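Local atomic coordinates of designed helical repeat protein (Synthetic construct, PDB entry 5CWM), a protein that has no known natural function, being a computationally designed helical repeat protein built as a tandem array of packed alpha-helices. Residues Leu90-Ala101 with Val130-Ser141. Sequence-based numbering, arbitrary orientation.
Sequences LERALRVAEEAA and VAELLLRIAKES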
ATOM      1  N   LEU A  90      10.465  -8.846  11.636  1.00 65.29           N
ATOM      2  CA  LEU A  90       9.882  -9.185  10.343  1.00 60.81           C
ATOM      3  C   LEU A  90       8.371  -9.364  10.469  1.00 60.46           C
ATOM      4  O   LEU A  90       7.603  -8.910   9.615  1.00 59.16           O
ATOM      5  CB  LEU A  90      10.530 -10.454   9.787  1.00 62.96           C
ATOM      6  CG  LEU A  90      10.160 -10.879   8.367  1.00 63.42           C
ATOM      7  CD1 LEU A  90      10.388  -9.736   7.393  1.00 63.78           C
ATOM      8  CD2 LEU A  90      10.972 -12.097   7.963  1.00 54.84           C
ATOM      9  N   GLU A  91       7.954 -10.023  11.547  1.00 66.97           N
ATOM     10  CA  GLU A  91       6.536 -10.206  11.830  1.00 72.51           C
ATOM     11  C   GLU A  91       5.852  -8.861  12.053  1.00 66.34           C
ATOM     12  O   GLU A  91       4.723  -8.648  11.608  1.00 60.40           O
ATOM     13  CB  GLU A  91       6.343 -11.110  13.050  1.00 86.21           C
ATOM     14  CG  GLU A  91       6.697 -12.568  12.803  1.00 96.79           C
ATOM     15  CD  GLU A  91       6.752 -13.381  14.080  1.00111.21           C
ATOM     16  OE1 GLU A  91       6.643 -12.785  15.172  1.00119.07           O
ATOM     17  OE2 GLU A  91       6.905 -14.618  13.993  1.00113.45           O
ATOM     18  N   ARG A  92       6.543  -7.957  12.741  1.00 69.35           N
ATOM     19  CA  ARG A  92       6.024  -6.614  12.973  1.00 73.75           C
ATOM     20  C   ARG A  92       5.866  -5.862  11.656  1.00 67.84           C
ATOM     21  O   ARG A  92       4.871  -5.165  11.446  1.00 68.95           O
ATOM     22  CB  ARG A  92       6.937  -5.836  13.922  1.00 85.11           C
ATOM     23  CG  ARG A  92       7.044  -6.450  15.309  1.00 98.20           C
ATOM     24  CD  ARG A  92       7.837  -5.562  16.251  1.00106.08           C
ATOM     25  NE  ARG A  92       7.936  -6.135  17.590  1.00113.96           N
ATOM     26  CZ  ARG A  92       8.373  -5.472  18.655  1.00121.08           C
ATOM     27  NH1 ARG A  92       8.746  -4.205  18.541  1.00121.95           N
ATOM     28  NH2 ARG A  92       8.431  -6.073  19.835  1.00127.95           N
ATOM     29  N   ALA A  93       6.848  -6.014  10.771  1.00 63.30           N
ATOM     30  CA  ALA A  93       6.773  -5.434   9.433  1.00 57.30           C
ATOM     31  C   ALA A  93       5.549  -5.961   8.691  1.00 54.11           C
ATOM     32  O   ALA A  93       4.811  -5.198   8.054  1.00 48.89           O
ATOM     33  CB  ALA A  93       8.042  -5.736   8.650  1.00 57.02           C
ATOM     34  N   LEU A  94       5.338  -7.272   8.789  1.00 56.69           N
ATOM     35  CA  LEU A  94       4.173  -7.918   8.195  1.00 58.97           C
ATOM     36  C   LEU A  94       2.873  -7.310   8.717  1.00 58.85           C
ATOM     37  O   LEU A  94       1.979  -6.972   7.938  1.00 52.63           O
ATOM     38  CB  LEU A  94       4.202  -9.423   8.475  1.00 64.00           C
ATOM     39  CG  LEU A  94       3.043 -10.262   7.932  1.00 66.28           C
ATOM     40  CD1 LEU A  94       2.940 -10.126   6.424  1.00 66.10           C
ATOM     41  CD2 LEU A  94       3.214 -11.721   8.325  1.00 68.14           C
ATOM     42  N   ARG A  95       2.781  -7.168  10.037  1.00 68.60           N
ATOM     43  CA  ARG A  95       1.593  -6.605  10.674  1.00 77.04           C
ATOM     44  C   ARG A  95       1.323  -5.175  10.214  1.00 73.02           C
ATOM     45  O   ARG A  95       0.192  -4.829   9.868  1.00 72.44           O
ATOM     46  CB  ARG A  95       1.735  -6.640  12.198  1.00 91.14           C
ATOM     47  CG  ARG A  95       1.819  -8.038  12.790  1.00104.14           C
ATOM     48  CD  ARG A  95       0.589  -8.863  12.448  1.00115.50           C
ATOM     49  NE  ARG A  95       0.645 -10.194  13.045  1.00129.41           N
ATOM     50  CZ  ARG A  95       1.220 -11.245  12.472  1.00135.37           C
ATOM     51  NH1 ARG A  95       1.793 -11.123  11.282  1.00133.40           N
ATOM     52  NH2 ARG A  95       1.224 -12.419  13.087  1.00138.81           N
ATOM     53  N   VAL A  96       2.365  -4.349  10.214  1.00 70.92           N
ATOM     54  CA  VAL A  96       2.235  -2.954   9.804  1.00 62.14           C
ATOM     55  C   VAL A  96       1.826  -2.849   8.335  1.00 56.23           C
ATOM     56  O   VAL A  96       1.050  -1.969   7.963  1.00 59.50           O
ATOM     57  CB  VAL A  96       3.545  -2.172  10.046  1.00 57.36           C
ATOM     58  CG1 VAL A  96       3.445  -0.760   9.493  1.00 56.91           C
ATOM     59  CG2 VAL A  96       3.859  -2.131  11.531  1.00 59.96           C
ATOM     60  N   ALA A  97       2.335  -3.754   7.504  1.00 52.55           N
ATOM     61  CA  ALA A  97       1.935  -3.793   6.097  1.00 51.65           C
ATOM     62  C   ALA A  97       0.454  -4.151   5.952  1.00 61.22           C
ATOM     63  O   ALA A  97      -0.309  -3.454   5.260  1.00 68.06           O
ATOM     64  CB  ALA A  97       2.798  -4.781   5.331  1.00 47.59           C
ATOM     65  N   GLU A  98       0.055  -5.239   6.609  1.00 66.15           N
ATOM     66  CA  GLU A  98      -1.332  -5.694   6.595  1.00 71.05           C
ATOM     67  C   GLU A  98      -2.285  -4.598   7.062  1.00 70.13           C
ATOM     68  O   GLU A  98      -3.383  -4.451   6.527  1.00 73.28           O
ATOM     69  CB  GLU A  98      -1.501  -6.938   7.469  1.00 78.45           C
ATOM     70  CG  GLU A  98      -0.806  -8.182   6.938  1.00 86.32           C
ATOM     71  CD  GLU A  98      -0.998  -9.385   7.843  1.00 95.64           C
ATOM     72  OE1 GLU A  98      -0.429 -10.456   7.543  1.00 96.05           O
ATOM     73  OE2 GLU A  98      -1.721  -9.263   8.854  1.00101.54           O
ATOM     74  N   GLU A  99      -1.856  -3.834   8.062  1.00 68.99           N
ATOM     75  CA  GLU A  99      -2.637  -2.701   8.544  1.00 73.21           C
ATOM     76  C   GLU A  99      -2.706  -1.613   7.478  1.00 72.93           C
ATOM     77  O   GLU A  99      -3.774  -1.065   7.201  1.00 75.27           O
ATOM     78  CB  GLU A  99      -2.037  -2.142   9.837  1.00 79.69           C
ATOM     79  CG  GLU A  99      -2.798  -0.960  10.424  1.00 88.12           C
ATOM     80  CD  GLU A  99      -4.126  -1.360  11.042  1.00101.35           C
ATOM     81  OE1 GLU A  99      -4.314  -2.560  11.334  1.00115.45           O
ATOM     82  OE2 GLU A  99      -4.984  -0.472  11.237  1.00 98.16           O
ATOM     83  N   ALA A 100      -1.555  -1.313   6.882  1.00 71.40           N
ATOM     84  CA  ALA A 100      -1.451  -0.290   5.848  1.00 65.21           C
ATOM     85  C   ALA A 100      -2.411  -0.564   4.699  1.00 64.24           C
ATOM     86  O   ALA A 100      -2.967   0.366   4.113  1.00 67.63           O
ATOM     87  CB  ALA A 100      -0.022  -0.200   5.334  1.00 61.78           C
ATOM     88  N   ALA A 101      -2.598  -1.841   4.378  1.00 63.33           N
ATOM     89  CA  ALA A 101      -3.567  -2.234   3.355  1.00 66.03           C
ATOM     90  C   ALA A 101      -4.977  -1.716   3.662  1.00 69.95           C
ATOM     91  O   ALA A 101      -5.528  -0.885   2.927  1.00 73.09           O
ATOM     92  CB  ALA A 101      -3.583  -3.747   3.204  1.00 65.89           C
ATOM     93  N   VAL A 130       1.580  -1.918  -1.157  1.00 64.33           N
ATOM     94  CA  VAL A 130       1.465  -2.781   0.011  1.00 54.61           C
ATOM     95  C   VAL A 130       1.551  -4.246  -0.400  1.00 51.19           C
ATOM     96  O   VAL A 130       2.165  -5.055   0.288  1.00 50.08           O
ATOM     97  CB  VAL A 130       0.146  -2.528   0.775  1.00 50.65           C
ATOM     98  CG1 VAL A 130      -0.075  -3.587   1.845  1.00 44.24           C
ATOM     99  CG2 VAL A 130       0.153  -1.142   1.396  1.00 48.91           C
ATOM    100  N   ALA A 131       0.946  -4.579  -1.537  1.00 49.83           N
ATOM    101  CA  ALA A 131       0.983  -5.944  -2.050  1.00 52.63           C
ATOM    102  C   ALA A 131       2.409  -6.352  -2.412  1.00 54.36           C
ATOM    103  O   ALA A 131       2.855  -7.454  -2.078  1.00 53.41           O
ATOM    104  CB  ALA A 131       0.068  -6.082  -3.258  1.00 54.74           C
ATOM    105  N   GLU A 132       3.119  -5.456  -3.091  1.00 58.98           N
ATOM    106  CA  GLU A 132       4.510  -5.699  -3.459  1.00 62.75           C
ATOM    107  C   GLU A 132       5.380  -5.856  -2.215  1.00 60.35           C
ATOM    108  O   GLU A 132       6.260  -6.720  -2.157  1.00 64.24           O
ATOM    109  CB  GLU A 132       5.036  -4.560  -4.334  1.00 70.42           C
ATOM    110  CG  GLU A 132       4.242  -4.347  -5.613  1.00 82.08           C
ATOM    111  CD  GLU A 132       4.678  -3.108  -6.370  1.00 95.94           C
ATOM    112  OE1 GLU A 132       5.515  -2.348  -5.838  1.00109.53           O
ATOM    113  OE2 GLU A 132       4.182  -2.892  -7.496  1.00 93.50           O
ATOM    114  N   LEU A 133       5.119  -5.016  -1.219  1.00 58.34           N
ATOM    115  CA  LEU A 133       5.837  -5.077   0.046  1.00 56.02           C
ATOM    116  C   LEU A 133       5.617  -6.422   0.731  1.00 57.82           C
ATOM    117  O   LEU A 133       6.562  -7.047   1.212  1.00 58.73           O
ATOM    118  CB  LEU A 133       5.397  -3.936   0.962  1.00 53.01           C
ATOM    119  CG  LEU A 133       6.172  -3.773   2.267  1.00 56.39           C
ATOM    120  CD1 LEU A 133       7.659  -3.634   1.988  1.00 55.26           C
ATOM    121  CD2 LEU A 133       5.656  -2.567   3.025  1.00 64.47           C
ATOM    122  N   LEU A 134       4.364  -6.863   0.757  1.00 57.05           N
ATOM    123  CA  LEU A 134       4.003  -8.161   1.312  1.00 56.51           C
ATOM    124  C   LEU A 134       4.685  -9.278   0.540  1.00 58.37           C
ATOM    125  O   LEU A 134       5.012 -10.323   1.101  1.00 58.40           O
ATOM    126  CB  LEU A 134       2.486  -8.360   1.291  1.00 57.93           C
ATOM    127  CG  LEU A 134       1.659  -7.531   2.274  1.00 60.14           C
ATOM    128  CD1 LEU A 134       0.173  -7.699   2.004  1.00 59.13           C
ATOM    129  CD2 LEU A 134       1.989  -7.923   3.702  1.00 60.36           C
ATOM    130  N   LEU A 135       4.895  -9.050  -0.752  1.00 59.78           N
ATOM    131  CA  LEU A 135       5.593 -10.017  -1.586  1.00 64.03           C
ATOM    132  C   LEU A 135       7.062 -10.096  -1.177  1.00 63.46           C
ATOM    133  O   LEU A 135       7.643 -11.183  -1.130  1.00 64.77           O
ATOM    134  CB  LEU A 135       5.465  -9.650  -3.064  1.00 71.27           C
ATOM    135  CG  LEU A 135       5.872 -10.727  -4.069  1.00 80.79           C
ATOM    136  CD1 LEU A 135       4.962 -11.939  -3.950  1.00 87.34           C
ATOM    137  CD2 LEU A 135       5.856 -10.174  -5.487  1.00 81.95           C
ATOM    138  N   ARG A 136       7.653  -8.941  -0.882  0.53 64.38           N
ATOM    139  CA  ARG A 136       9.041  -8.882  -0.430  0.53 64.61           C
ATOM    140  C   ARG A 136       9.203  -9.578   0.918  0.53 63.71           C
ATOM    141  O   ARG A 136      10.149 -10.341   1.127  0.53 66.07           O
ATOM    142  CB  ARG A 136       9.517  -7.428  -0.327  0.53 62.29           C
ATOM    143  CG  ARG A 136       9.428  -6.643  -1.626  0.53 61.91           C
ATOM    144  CD  ARG A 136      10.012  -5.246  -1.468  0.53 59.48           C
ATOM    145  NE  ARG A 136       9.844  -4.440  -2.675  0.53 59.35           N
ATOM    146  CZ  ARG A 136       8.891  -3.529  -2.841  0.53 54.44           C
ATOM    147  NH1 ARG A 136       8.016  -3.297  -1.872  0.53 51.60           N
ATOM    148  NH2 ARG A 136       8.813  -2.845  -3.974  0.53 51.77           N
ATOM    149  N   ILE A 137       8.271  -9.309   1.827  1.00 60.13           N
ATOM    150  CA  ILE A 137       8.277  -9.926   3.149  1.00 60.41           C
ATOM    151  C   ILE A 137       8.104 -11.433   3.018  1.00 62.39           C
ATOM    152  O   ILE A 137       8.705 -12.205   3.761  1.00 64.98           O
ATOM    153  CB  ILE A 137       7.165  -9.353   4.050  1.00 58.64           C
ATOM    154  CG1 ILE A 137       7.316  -7.838   4.188  1.00 55.47           C
ATOM    155  CG2 ILE A 137       7.189 -10.011   5.422  1.00 59.40           C
ATOM    156  CD1 ILE A 137       6.206  -7.186   4.982  1.00 52.95           C
ATOM    157  N   ALA A 138       7.283 -11.842   2.056  1.00 64.14           N
ATOM    158  CA  ALA A 138       7.085 -13.255   1.765  1.00 65.55           C
ATOM    159  C   ALA A 138       8.381 -13.878   1.264  1.00 68.37           C
ATOM    160  O   ALA A 138       8.705 -15.017   1.601  1.00 69.11           O
ATOM    161  CB  ALA A 138       5.975 -13.441   0.744  1.00 64.60           C
ATOM    162  N   LYS A 139       9.120 -13.123   0.454  1.00 72.84           N
ATOM    163  CA  LYS A 139      10.401 -13.591  -0.062  1.00 79.14           C
ATOM    164  C   LYS A 139      11.425 -13.760   1.056  1.00 77.95           C
ATOM    165  O   LYS A 139      12.167 -14.741   1.084  1.00 76.82           O
ATOM    166  CB  LYS A 139      10.949 -12.628  -1.119  1.00 87.44           C
ATOM    167  CG  LYS A 139      10.220 -12.667  -2.453  1.00 98.76           C
ATOM    168  CD  LYS A 139      11.013 -11.933  -3.524  1.00109.62           C
ATOM    169  CE  LYS A 139      10.316 -11.978  -4.874  1.00109.86           C
ATOM    170  NZ  LYS A 139       9.065 -11.174  -4.883  1.00105.92           N
ATOM    171  N   GLU A 140      11.460 -12.802   1.977  1.00 77.96           N
ATOM    172  CA  GLU A 140      12.439 -12.833   3.059  1.00 77.69           C
ATOM    173  C   GLU A 140      12.119 -13.906   4.101  1.00 77.04           C
ATOM    174  O   GLU A 140      13.010 -14.623   4.558  1.00 78.48           O
ATOM    175  CB  GLU A 140      12.530 -11.461   3.732  1.00 73.67           C
ATOM    176  CG  GLU A 140      13.576 -11.370   4.838  1.00 76.59           C
ATOM    177  CD  GLU A 140      15.003 -11.402   4.314  1.00 80.90           C
ATOM    178  OE1 GLU A 140      15.196 -11.293   3.085  1.00 86.45           O
ATOM    179  OE2 GLU A 140      15.935 -11.530   5.137  1.00 80.72           O
ATOM    180  N   SER A 141      10.848 -14.011   4.474  1.00 76.24           N
ATOM    181  CA  SER A 141      10.423 -14.957   5.502  1.00 78.02           C
ATOM    182  C   SER A 141      10.314 -16.387   4.978  1.00 80.23           C
ATOM    183  O   SER A 141      10.729 -17.334   5.645  1.00 79.68           O
ATOM    184  CB  SER A 141       9.079 -14.527   6.093  1.00 79.88           C
ATOM    185  OG  SER A 141       8.080 -14.466   5.090  1.00 83.60           O
TER
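I137 is the knob that plugs a hole formed by L90, A93, L94 and A97, a knob-into-hole contact in an antiparallel alpha-helical hairpin. Helices 87-114 and 117-141 follow one another in the chain, joined by a tight turn, and the axes of segments 90-101 and 130-141 come within 9.6 Å at 161°. Start at I137 CB, which points at the opposite helix, and the side chain forks. CG2 takes one branch and packs against L90 CD1 at 3.8 Å, with L94 CB a little farther off. The other branch leaves through CG1, set anti to the carbonyl carbon (chi1 -58°), and this carries CD1 deep into the hole: it rests 3.9 Å from L94 CA and 4.2 Å from A97 CB, and also lies against the backbone of A93.

One turn earlier, L134 takes over. Its CD2 methyl settles between L94 CD1 and A97 CB, 3.6 Å from L94 CD1, the two leucine side chains crossing at nearly a right angle. L134 also touches A150 and V153, tying this interface to helix 144-170, while A93 and L133 pack on helix 60-84. Toward A101, small residues let the backbones close in around V130: CG1 comes close to A97 O and reaches A101 CB at 3.8 Å, while CG2 faces A100 CB. Cutting V130 back to an alanine would probably leave the methyls of A100 and A101 without their apolar partners on helix 117-141 and open a gap there.

At the other end, L90 CD2 touches S141 CB. S141 turns its OG back to I137 O, a 2.7 Å hydrogen bond meeting the carbonyl at 135°, so that S141 OG and S141 N grip this oxygen from opposite faces of its plane.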